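PDB 3OP7: aminotransferase class I and II from Streptococcus suis 89/1591, which probably transfers amino groups between amino acids and 2-oxo acids, using pyridoxal 5'-phosphate carried as a Schiff base on an active-site lysine. Local coordinates for residues A[35-40]-A[264-269]; A[66-71]-A[229-234]; A[49-54]-A[259-264]. One frame throughout, in Å; residues are numbered along the deposited sequence. Where two conformers were deposited one is given.

Interaction 1. Residues A[35-40]-A[264-269]; sequences EELFAL and QLALAH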
loop_
_atom_site.group_PDB
_atom_site.type_symbol
_atom_site.label_atom_id
_atom_site.label_comp_id
_atom_site.label_asym_id
_atom_site.label_seq_id
_atom_site.Cartn_x
_atom_site.Cartn_y
_atom_site.Cartn_z
ATOM N N GLU A 35 -16.968 18.224 -2.911
ATOM C CA GLU A 35 -17.780 19.396 -3.265
ATOM C C GLU A 35 -16.969 20.431 -4.055
ATOM O O GLU A 35 -17.413 20.905 -5.088
ATOM C CB GLU A 35 -18.307 20.063 -1.987
ATOM C CG GLU A 35 -18.923 21.458 -2.171
ATOM C CD GLU A 35 -20.421 21.479 -2.127
ATOM O OE1 GLU A 35 -21.033 20.641 -1.412
ATOM O OE2 GLU A 35 -20.987 22.382 -2.796
ATOM N N GLU A 36 -15.796 20.777 -3.544
ATOM C CA GLU A 36 -14.929 21.747 -4.207
ATOM C C GLU A 36 -14.414 21.195 -5.535
ATOM O O GLU A 36 -14.293 21.936 -6.515
ATOM C CB GLU A 36 -13.747 22.201 -3.309
ATOM C CG GLU A 36 -13.078 23.495 -3.821
ATOM C CD GLU A 36 -11.852 23.999 -3.059
ATOM O OE1 GLU A 36 -11.519 23.482 -1.968
ATOM O OE2 GLU A 36 -11.215 24.948 -3.590
ATOM N N LEU A 37 -14.081 19.902 -5.575
ATOM C CA LEU A 37 -13.652 19.302 -6.840
ATOM C C LEU A 37 -14.755 19.307 -7.900
ATOM O O LEU A 37 -14.495 19.640 -9.066
ATOM C CB LEU A 37 -13.157 17.881 -6.656
ATOM C CG LEU A 37 -12.651 17.139 -7.891
ATOM C CD1 LEU A 37 -11.484 17.883 -8.606
ATOM C CD2 LEU A 37 -12.269 15.660 -7.531
ATOM N N PHE A 38 -15.990 19.017 -7.499
ATOM C CA PHE A 38 -17.099 19.104 -8.433
ATOM C C PHE A 38 -17.236 20.531 -8.955
ATOM O O PHE A 38 -17.438 20.745 -10.151
ATOM C CB PHE A 38 -18.404 18.688 -7.767
ATOM C CG PHE A 38 -18.506 17.208 -7.429
ATOM C CD1 PHE A 38 -17.959 16.249 -8.249
ATOM C CD2 PHE A 38 -19.241 16.797 -6.332
ATOM C CE1 PHE A 38 -18.113 14.908 -7.956
ATOM C CE2 PHE A 38 -19.389 15.453 -6.037
ATOM C CZ PHE A 38 -18.830 14.510 -6.854
ATOM N N ALA A 39 -17.124 21.506 -8.052
ATOM C CA ALA A 39 -17.290 22.911 -8.423
ATOM C C ALA A 39 -16.230 23.386 -9.408
ATOM O O ALA A 39 -16.554 24.010 -10.415
ATOM C CB ALA A 39 -17.315 23.828 -7.173
ATOM N N LEU A 40 -14.961 23.105 -9.135
ATOM C CA LEU A 40 -13.926 23.588 -10.030
ATOM C C LEU A 40 -13.923 22.826 -11.375
ATOM O O LEU A 40 -13.494 23.364 -12.398
ATOM C CB LEU A 40 -12.556 23.635 -9.336
ATOM C CG LEU A 40 -11.919 22.341 -8.921
ATOM C CD1 LEU A 40 -11.373 21.678 -10.191
ATOM C CD2 LEU A 40 -10.792 22.552 -7.865
ATOM N N GLN A 264 -9.676 10.061 -11.966
ATOM C CA GLN A 264 -10.033 10.301 -13.370
ATOM C C GLN A 264 -10.567 11.755 -13.504
ATOM O O GLN A 264 -10.210 12.500 -14.411
ATOM C CB GLN A 264 -11.126 9.342 -13.829
ATOM C CG GLN A 264 -10.704 7.883 -14.026
ATOM C CD GLN A 264 -11.852 7.008 -14.487
ATOM O OE1 GLN A 264 -12.563 7.334 -15.448
ATOM N NE2 GLN A 264 -12.063 5.924 -13.791
ATOM N N LEU A 265 -11.507 12.090 -12.625
ATOM C CA LEU A 265 -12.097 13.443 -12.595
ATOM C C LEU A 265 -11.051 14.538 -12.347
ATOM O O LEU A 265 -11.023 15.561 -13.072
ATOM C CB LEU A 265 -13.203 13.488 -11.542
ATOM C CG LEU A 265 -13.955 14.809 -11.374
ATOM C CD1 LEU A 265 -14.616 15.263 -12.696
ATOM C CD2 LEU A 265 -15.010 14.620 -10.274
ATOM N N ALA A 266 -10.196 14.370 -11.340
ATOM C CA ALA A 266 -9.158 15.350 -11.035
ATOM C C ALA A 266 -8.192 15.523 -12.189
ATOM O O ALA A 266 -7.865 16.661 -12.588
ATOM C CB ALA A 266 -8.390 14.972 -9.745
ATOM N N LEU A 267 -7.750 14.430 -12.781
ATOM C CA LEU A 267 -6.797 14.530 -13.902
ATOM C C LEU A 267 -7.402 15.163 -15.156
ATOM O O LEU A 267 -6.720 15.896 -15.892
ATOM C CB LEU A 267 -6.257 13.124 -14.215
ATOM C CG LEU A 267 -5.223 12.709 -13.202
ATOM C CD1 LEU A 267 -5.059 11.196 -13.202
ATOM C CD2 LEU A 267 -3.877 13.386 -13.425
ATOM N N ALA A 268 -8.679 14.927 -15.369
ATOM C CA ALA A 268 -9.423 15.529 -16.477
ATOM C C ALA A 268 -9.552 17.030 -16.311
ATOM O O ALA A 268 -9.772 17.735 -17.283
ATOM C CB ALA A 268 -10.826 14.851 -16.677
ATOM N N HIS A 269 -9.357 17.534 -15.097
ATOM C CA HIS A 269 -9.414 18.967 -14.837
ATOM C C HIS A 269 -8.176 19.423 -14.084
ATOM O O HIS A 269 -8.233 20.313 -13.254
ATOM C CB HIS A 269 -10.688 19.252 -14.069
ATOM C CG HIS A 269 -11.918 18.919 -14.844
ATOM N ND1 HIS A 269 -12.509 17.675 -14.792
ATOM C CD2 HIS A 269 -12.636 19.643 -15.736
ATOM C CE1 HIS A 269 -13.562 17.661 -15.599
ATOM N NE2 HIS A 269 -13.657 18.836 -16.183
#

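Interaction 2. Residues A[66-71]-A[229-234]; sequences PAFKKS and IRIGWV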
loop_
_atom_site.group_PDB
_atom_site.type_symbol
_atom_site.label_atom_id
_atom_site.label_comp_id
_atom_site.label_asym_id
_atom_site.label_seq_id
_atom_site.Cartn_x
_atom_site.Cartn_y
_atom_site.Cartn_z
ATOM N N PRO A 66 -8.517 3.123 -17.851
ATOM C CA PRO A 66 -7.950 3.629 -19.105
ATOM C C PRO A 66 -7.887 5.152 -19.128
ATOM O O PRO A 66 -6.934 5.748 -19.683
ATOM C CB PRO A 66 -8.917 3.063 -20.151
ATOM C CG PRO A 66 -9.427 1.802 -19.522
ATOM C CD PRO A 66 -9.588 2.139 -18.091
ATOM N N ALA A 67 -8.873 5.800 -18.520
ATOM C CA ALA A 67 -8.885 7.279 -18.466
ATOM C C ALA A 67 -7.741 7.789 -17.578
ATOM O O ALA A 67 -7.073 8.747 -17.913
ATOM C CB ALA A 67 -10.240 7.801 -17.944
ATOM N N PHE A 68 -7.533 7.124 -16.443
ATOM C CA PHE A 68 -6.389 7.431 -15.564
ATOM C C PHE A 68 -5.059 7.309 -16.320
ATOM O O PHE A 68 -4.246 8.229 -16.349
ATOM C CB PHE A 68 -6.395 6.512 -14.343
ATOM C CG PHE A 68 -5.212 6.680 -13.471
ATOM C CD1 PHE A 68 -5.187 7.683 -12.521
ATOM C CD2 PHE A 68 -4.128 5.818 -13.577
ATOM C CE1 PHE A 68 -4.073 7.835 -11.684
ATOM C CE2 PHE A 68 -2.959 5.981 -12.742
ATOM C CZ PHE A 68 -2.949 6.992 -11.799
ATOM N N LYS A 69 -4.853 6.165 -16.976
ATOM C CA LYS A 69 -3.598 5.955 -17.689
ATOM C C LYS A 69 -3.399 6.953 -18.790
ATOM O O LYS A 69 -2.297 7.482 -18.936
ATOM C CB LYS A 69 -3.470 4.519 -18.242
ATOM C CG LYS A 69 -3.341 3.468 -17.196
ATOM C CD LYS A 69 -3.142 2.125 -17.941
ATOM C CE LYS A 69 -2.908 1.011 -16.998
ATOM N NZ LYS A 69 -2.537 -0.282 -17.740
ATOM N N LYS A 70 -4.432 7.221 -19.571
ATOM C CA LYS A 70 -4.311 8.214 -20.659
ATOM C C LYS A 70 -4.034 9.622 -20.121
ATOM O O LYS A 70 -3.116 10.282 -20.605
ATOM C CB LYS A 70 -5.572 8.266 -21.503
ATOM C CG LYS A 70 -5.516 9.199 -22.720
ATOM C CD LYS A 70 -4.468 8.741 -23.715
ATOM C CE LYS A 70 -4.516 9.531 -24.996
ATOM N NZ LYS A 70 -3.464 9.099 -25.983
ATOM N N SER A 71 -4.815 10.066 -19.141
ATOM C CA SER A 71 -4.677 11.436 -18.618
ATOM C C SER A 71 -3.290 11.631 -17.996
ATOM O O SER A 71 -2.672 12.648 -18.231
ATOM C CB SER A 71 -5.742 11.757 -17.580
ATOM O OG SER A 71 -7.045 11.797 -18.163
ATOM N N ILE A 229 -7.464 10.164 -1.333
ATOM C CA ILE A 229 -7.797 9.068 -2.247
ATOM C C ILE A 229 -6.641 8.061 -2.429
ATOM O O ILE A 229 -6.833 6.981 -3.005
ATOM C CB ILE A 229 -8.313 9.563 -3.617
ATOM C CG1 ILE A 229 -7.230 10.336 -4.399
ATOM C CG2 ILE A 229 -9.602 10.390 -3.416
ATOM C CD1 ILE A 229 -7.669 10.841 -5.807
ATOM N N ARG A 230 -5.433 8.382 -1.948
ATOM C CA ARG A 230 -4.291 7.496 -2.016
ATOM C C ARG A 230 -4.059 6.998 -3.493
ATOM O O ARG A 230 -4.109 5.797 -3.779
ATOM C CB ARG A 230 -4.403 6.315 -1.021
ATOM C CG ARG A 230 -4.842 6.627 0.374
ATOM C CD ARG A 230 -4.011 7.644 1.126
ATOM N NE ARG A 230 -2.604 7.322 1.146
ATOM C CZ ARG A 230 -1.636 8.029 0.586
ATOM N NH1 ARG A 230 -1.884 9.195 0.023
ATOM N NH2 ARG A 230 -0.383 7.599 0.680
ATOM N N ILE A 231 -3.840 7.936 -4.400
ATOM C CA ILE A 231 -3.584 7.641 -5.814
ATOM C C ILE A 231 -2.290 8.300 -6.269
ATOM O O ILE A 231 -2.158 9.506 -6.270
ATOM C CB ILE A 231 -4.721 8.096 -6.753
ATOM C CG1 ILE A 231 -6.033 7.371 -6.446
ATOM C CG2 ILE A 231 -4.325 7.984 -8.241
ATOM C CD1 ILE A 231 -6.054 5.898 -6.916
ATOM N N GLY A 232 -1.391 7.435 -6.709
ATOM C CA GLY A 232 -0.175 7.794 -7.366
ATOM C C GLY A 232 0.072 6.960 -8.604
ATOM O O GLY A 232 -0.821 6.192 -9.041
ATOM N N TRP A 233 1.260 7.129 -9.188
ATOM C CA TRP A 233 1.644 6.265 -10.281
ATOM C C TRP A 233 3.149 6.180 -10.420
ATOM O O TRP A 233 3.898 7.020 -9.906
ATOM C CB TRP A 233 1.059 6.789 -11.599
ATOM C CG TRP A 233 1.467 8.180 -12.000
ATOM C CD1 TRP A 233 2.585 8.526 -12.749
ATOM C CD2 TRP A 233 0.822 9.429 -11.678
ATOM N NE1 TRP A 233 2.623 9.887 -12.936
ATOM C CE2 TRP A 233 1.554 10.453 -12.304
ATOM C CE3 TRP A 233 -0.322 9.782 -10.945
ATOM C CZ2 TRP A 233 1.186 11.793 -12.196
ATOM C CZ3 TRP A 233 -0.681 11.098 -10.861
ATOM C CH2 TRP A 233 0.075 12.079 -11.472
ATOM N N VAL A 234 3.552 5.138 -11.142
ATOM C CA VAL A 234 4.870 5.064 -11.738
ATOM C C VAL A 234 4.762 5.210 -13.258
ATOM O O VAL A 234 3.858 4.590 -13.875
ATOM C CB VAL A 234 5.509 3.695 -11.440
ATOM C CG1 VAL A 234 6.936 3.630 -11.999
ATOM C CG2 VAL A 234 5.442 3.399 -9.951
#

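Interaction 3. Residues A[49-54]-A[259-264]; sequences YKKLQG and DDLVAQ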
loop_
_atom_site.group_PDB
_atom_site.type_symbol
_atom_site.label_atom_id
_atom_site.label_comp_id
_atom_site.label_asym_id
_atom_site.label_seq_id
_atom_site.Cartn_x
_atom_site.Cartn_y
_atom_site.Cartn_z
ATOM N N TYR A 49 -22.392 10.435 -8.494
ATOM C CA TYR A 49 -22.872 9.476 -7.492
ATOM C C TYR A 49 -23.652 8.327 -8.115
ATOM O O TYR A 49 -23.588 7.208 -7.623
ATOM C CB TYR A 49 -23.709 10.149 -6.431
ATOM C CG TYR A 49 -22.902 11.125 -5.578
ATOM C CD1 TYR A 49 -21.706 10.751 -5.002
ATOM C CD2 TYR A 49 -23.367 12.419 -5.342
ATOM C CE1 TYR A 49 -20.944 11.668 -4.234
ATOM C CE2 TYR A 49 -22.652 13.301 -4.578
ATOM C CZ TYR A 49 -21.463 12.950 -4.039
ATOM O OH TYR A 49 -20.794 13.856 -3.278
ATOM N N LYS A 50 -24.395 8.624 -9.173
ATOM C CA LYS A 50 -25.128 7.590 -9.885
ATOM C C LYS A 50 -24.155 6.561 -10.450
ATOM O O LYS A 50 -24.389 5.370 -10.314
ATOM C CB LYS A 50 -26.001 8.180 -11.005
ATOM C CG LYS A 50 -27.007 7.168 -11.568
ATOM C CD LYS A 50 -28.200 7.871 -12.278
ATOM C CE LYS A 50 -29.328 6.909 -12.693
ATOM N NZ LYS A 50 -30.596 7.651 -13.069
ATOM N N LYS A 51 -23.082 7.014 -11.074
ATOM C CA LYS A 51 -22.096 6.116 -11.638
ATOM C C LYS A 51 -21.438 5.309 -10.504
ATOM O O LYS A 51 -21.367 4.089 -10.549
ATOM C CB LYS A 51 -21.044 6.890 -12.406
ATOM C CG LYS A 51 -19.916 6.016 -13.014
ATOM C CD LYS A 51 -19.206 6.865 -14.022
ATOM C CE LYS A 51 -17.917 6.267 -14.523
ATOM N NZ LYS A 51 -17.275 7.359 -15.352
ATOM N N LEU A 52 -20.998 6.018 -9.466
ATOM C CA LEU A 52 -20.339 5.375 -8.332
ATOM C C LEU A 52 -21.211 4.312 -7.696
ATOM O O LEU A 52 -20.730 3.218 -7.422
ATOM C CB LEU A 52 -19.972 6.408 -7.275
ATOM C CG LEU A 52 -19.469 5.819 -5.951
ATOM C CD1 LEU A 52 -18.130 5.120 -6.159
ATOM C CD2 LEU A 52 -19.398 6.932 -4.845
ATOM N N GLN A 53 -22.459 4.656 -7.438
ATOM C CA GLN A 53 -23.374 3.859 -6.613
ATOM C C GLN A 53 -23.645 2.462 -7.181
ATOM O O GLN A 53 -23.871 1.509 -6.443
ATOM C CB GLN A 53 -24.691 4.618 -6.473
ATOM C CG GLN A 53 -25.759 3.942 -5.670
ATOM C CD GLN A 53 -26.804 4.910 -5.102
ATOM O OE1 GLN A 53 -26.484 6.051 -4.759
ATOM N NE2 GLN A 53 -28.065 4.439 -5.002
ATOM N N GLY A 54 -23.589 2.370 -8.499
ATOM C CA GLY A 54 -23.802 1.116 -9.196
ATOM C C GLY A 54 -22.564 0.371 -9.627
ATOM O O GLY A 54 -22.689 -0.689 -10.285
ATOM N N ASP A 259 -11.404 5.646 -5.430
ATOM C CA ASP A 259 -10.175 6.457 -5.486
ATOM C C ASP A 259 -9.742 6.746 -6.953
ATOM O O ASP A 259 -9.415 7.872 -7.356
ATOM C CB ASP A 259 -9.076 5.787 -4.670
ATOM C CG ASP A 259 -9.458 5.576 -3.210
ATOM O OD1 ASP A 259 -10.211 6.407 -2.659
ATOM O OD2 ASP A 259 -8.971 4.546 -2.628
ATOM N N ASP A 260 -9.738 5.704 -7.779
ATOM C CA ASP A 260 -9.489 5.836 -9.196
ATOM C C ASP A 260 -10.539 6.719 -9.910
ATOM O O ASP A 260 -10.206 7.474 -10.812
ATOM C CB ASP A 260 -9.365 4.456 -9.855
ATOM C CG ASP A 260 -9.407 4.537 -11.379
ATOM O OD1 ASP A 260 -8.360 4.697 -12.018
ATOM O OD2 ASP A 260 -10.529 4.407 -11.904
ATOM N N LEU A 261 -11.820 6.592 -9.544
ATOM C CA LEU A 261 -12.897 7.419 -10.131
ATOM C C LEU A 261 -12.633 8.900 -9.876
ATOM O O LEU A 261 -12.742 9.731 -10.797
ATOM C CB LEU A 261 -14.244 7.037 -9.530
ATOM C CG LEU A 261 -15.444 6.565 -10.338
ATOM C CD1 LEU A 261 -16.680 7.196 -9.729
ATOM C CD2 LEU A 261 -15.373 6.782 -11.889
ATOM N N VAL A 262 -12.296 9.241 -8.633
ATOM C CA VAL A 262 -11.963 10.632 -8.295
ATOM C C VAL A 262 -10.707 11.047 -9.042
ATOM O O VAL A 262 -10.646 12.167 -9.565
ATOM C CB VAL A 262 -11.788 10.864 -6.773
ATOM C CG1 VAL A 262 -11.327 12.302 -6.474
ATOM C CG2 VAL A 262 -13.104 10.509 -6.029
ATOM N N ALA A 263 -9.738 10.139 -9.154
ATOM C CA ALA A 263 -8.482 10.491 -9.855
ATOM C C ALA A 263 -8.781 10.830 -11.325
ATOM O O ALA A 263 -8.197 11.741 -11.850
ATOM C CB ALA A 263 -7.457 9.337 -9.769
ATOM N N GLN A 264 -9.676 10.061 -11.966
ATOM C CA GLN A 264 -10.033 10.301 -13.370
ATOM C C GLN A 264 -10.567 11.755 -13.504
ATOM O O GLN A 264 -10.210 12.500 -14.411
ATOM C CB GLN A 264 -11.126 9.342 -13.829
ATOM C CG GLN A 264 -10.704 7.883 -14.026
ATOM C CD GLN A 264 -11.852 7.008 -14.487
ATOM O OE1 GLN A 264 -12.563 7.334 -15.448
ATOM N NE2 GLN A 264 -12.063 5.924 -13.791
#

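Interaction 1. Residues A[35-40]-A[264-269]
Leu37 and Leu265 meet branch to branch between helices 34-41 and 257-268, their CD2 methyls 4.0 Å apart. The contact is apolar throughout: no hydrogen bond crosses it. The two leucines point at each other from facing helix surfaces, and their side chains run past one another in opposite senses. In each, CG stands anti to the backbone N (chi1 -179° in both), which carries the branch straight into the gap. The other branch of Leu37 reaches the backbone of the second helix, CD1 lying 4.2 Å from Ala266 CA; the Ala266 CB methyl is touched as well, 4.4 Å from Leu37 CD1. The CB of Phe38 points away from the other helix, yet the ring's outer atoms return to it, and Leu265 CD2 sits at the ring edge, near the ring plane, 3.9 Å from Phe38 CE1. Leu265 CD2 thus touches both the phenyl edge and the Leu37 branch.

His269 turns its imidazole back over the last turn of its helix, and ND1 donates to Leu265 O at 3.1 Å, nearly straight at 164° and in the ring plane. This ties down the ring where helix 257-268 gives way to helix 270-294, His269 being the N-cap of the latter.

The segment axes come within 10.4 Å at 40°, a spacing bridged by side chains rather than by close backbones. Ile273 of helix 270-294 touches both Leu37 and Ala266, and a Glu36-Arg276 salt bridge ties helix 34-41 to that same helix. Phe48 packs edge-to-face with Phe38, and Leu267 faces helix 66-73.

Interaction 2. Residues A[66-71]-A[229-234]
Phe68 of helix 66-73 lies against residues 231-233, which lead into and form strand 232-235, an antiparallel member of the mixed, mainly parallel central sheet of the fold type I PLP-dependent aminotransferases. The ring is thrust off the helix by a first torsion that sets CG anti to the backbone N (chi1 175°), and its far end, CE1 and CZ, does all the touching. Ile231 comes alongside, its side chain running counter to that of Phe68; the CG2 methyl of Ile231 sits obliquely to the ring, 3.5 Å from Phe68 CE1. Trp233, two residues on, also faces the helix. Its indole crosses the phenyl at a slant, Trp233 CE3 3.9 Å from Phe68 CZ. Gly232 lies between these two side chains along the chain and offers its carbonyl to the same end of the ring. Ile84 and Gln86 of strand 84-87 also pack on the phenyl, while Leu267 and Asp260 bring in helix 257-268. The polar edge of Trp233 is engaged by Tyr76, its NE1 bonding to the tyrosine OH. Arg230, next to Ile231 in the chain, hydrogen-bonds through NH1 to the phosphate of the cofactor-lysine adduct at position 222, so the segment that packs on Phe68 also supplies a cofactor-binding residue. Phe68 CZ is 3.6 Å from Gly232 O, a close approach of ring carbon to carbonyl oxygen.

Interaction 3. Residues A[49-54]-A[259-264]
Between 49-54 and 259-264 the closest CA atoms are those of Leu52 and Leu261, 7.9 Å apart. Leu261 enters this space, pointing at the other helix and dividing its two methyls between successive residues of it; the methyl placement is that of one of two modelled conformers and is therefore less certain. Leu261 CD1 lies 4.2 Å from Leu52 CB, so that the base of the Leu52 side chain, rather than its branched end, receives it. Leu261 CD2 meets the aliphatic end of Lys51, 3.7 Å from Lys51 CE. The lysine crosses the leucine at a slant. With CG anti to the backbone N (chi1 178°) and the chain beyond extended, its last methylene is brought to the methyl at the solvent-facing border, Lys51 NZ still 4.0 Å from Leu261 CD2.

No hydrogen bond joins the two segments. One turn along the same helix, Gln264 NE2 reaches back to Asp260 OD2 at 2.9 Å, with an N-H...O angle of 151°. The amide meets the syn side of the carboxylate but 35° out of its plane. The other oxygen, Asp260 OD1, is bound by Gln86 NE2 and Ser65 OG, so this buried carboxylate links helix 257-268 to strand 84-87 and the Ser65 loop.

Phe48 also packs on Leu261. From the same helix as Phe48, Tyr49 stacks on Tyr49 of the second subunit and Gln53 bonds to Tyr49 and Glu35 of that subunit. The contact thus backs the subunit interface of a dimer, the usual assembly of fold type I aminotransferases, by seating an N-terminal interface helix on helix 257-268.

How the interactions relate
From the N terminus, helix 34-41 comes first, followed by helix 45-53 and helix 66-73. Their partners return in the reverse order: strand 232-235 meets helix 66-73, then helix 257-268 receives helix 45-53 and finally helix 34-41. Interaction 2 therefore closes the innermost loop, interaction 3 one around it and interaction 1 the outermost; none cross. Helix 257-268 is the common support, with Gln264 in both 259-264 and 264-269. Gln264 also joins interaction 2 to the others by packing on Ala67. Together they tie three N-terminal helices, two of them reaching the second subunit, to the central sheet and the segment that binds the cofactor phosphate.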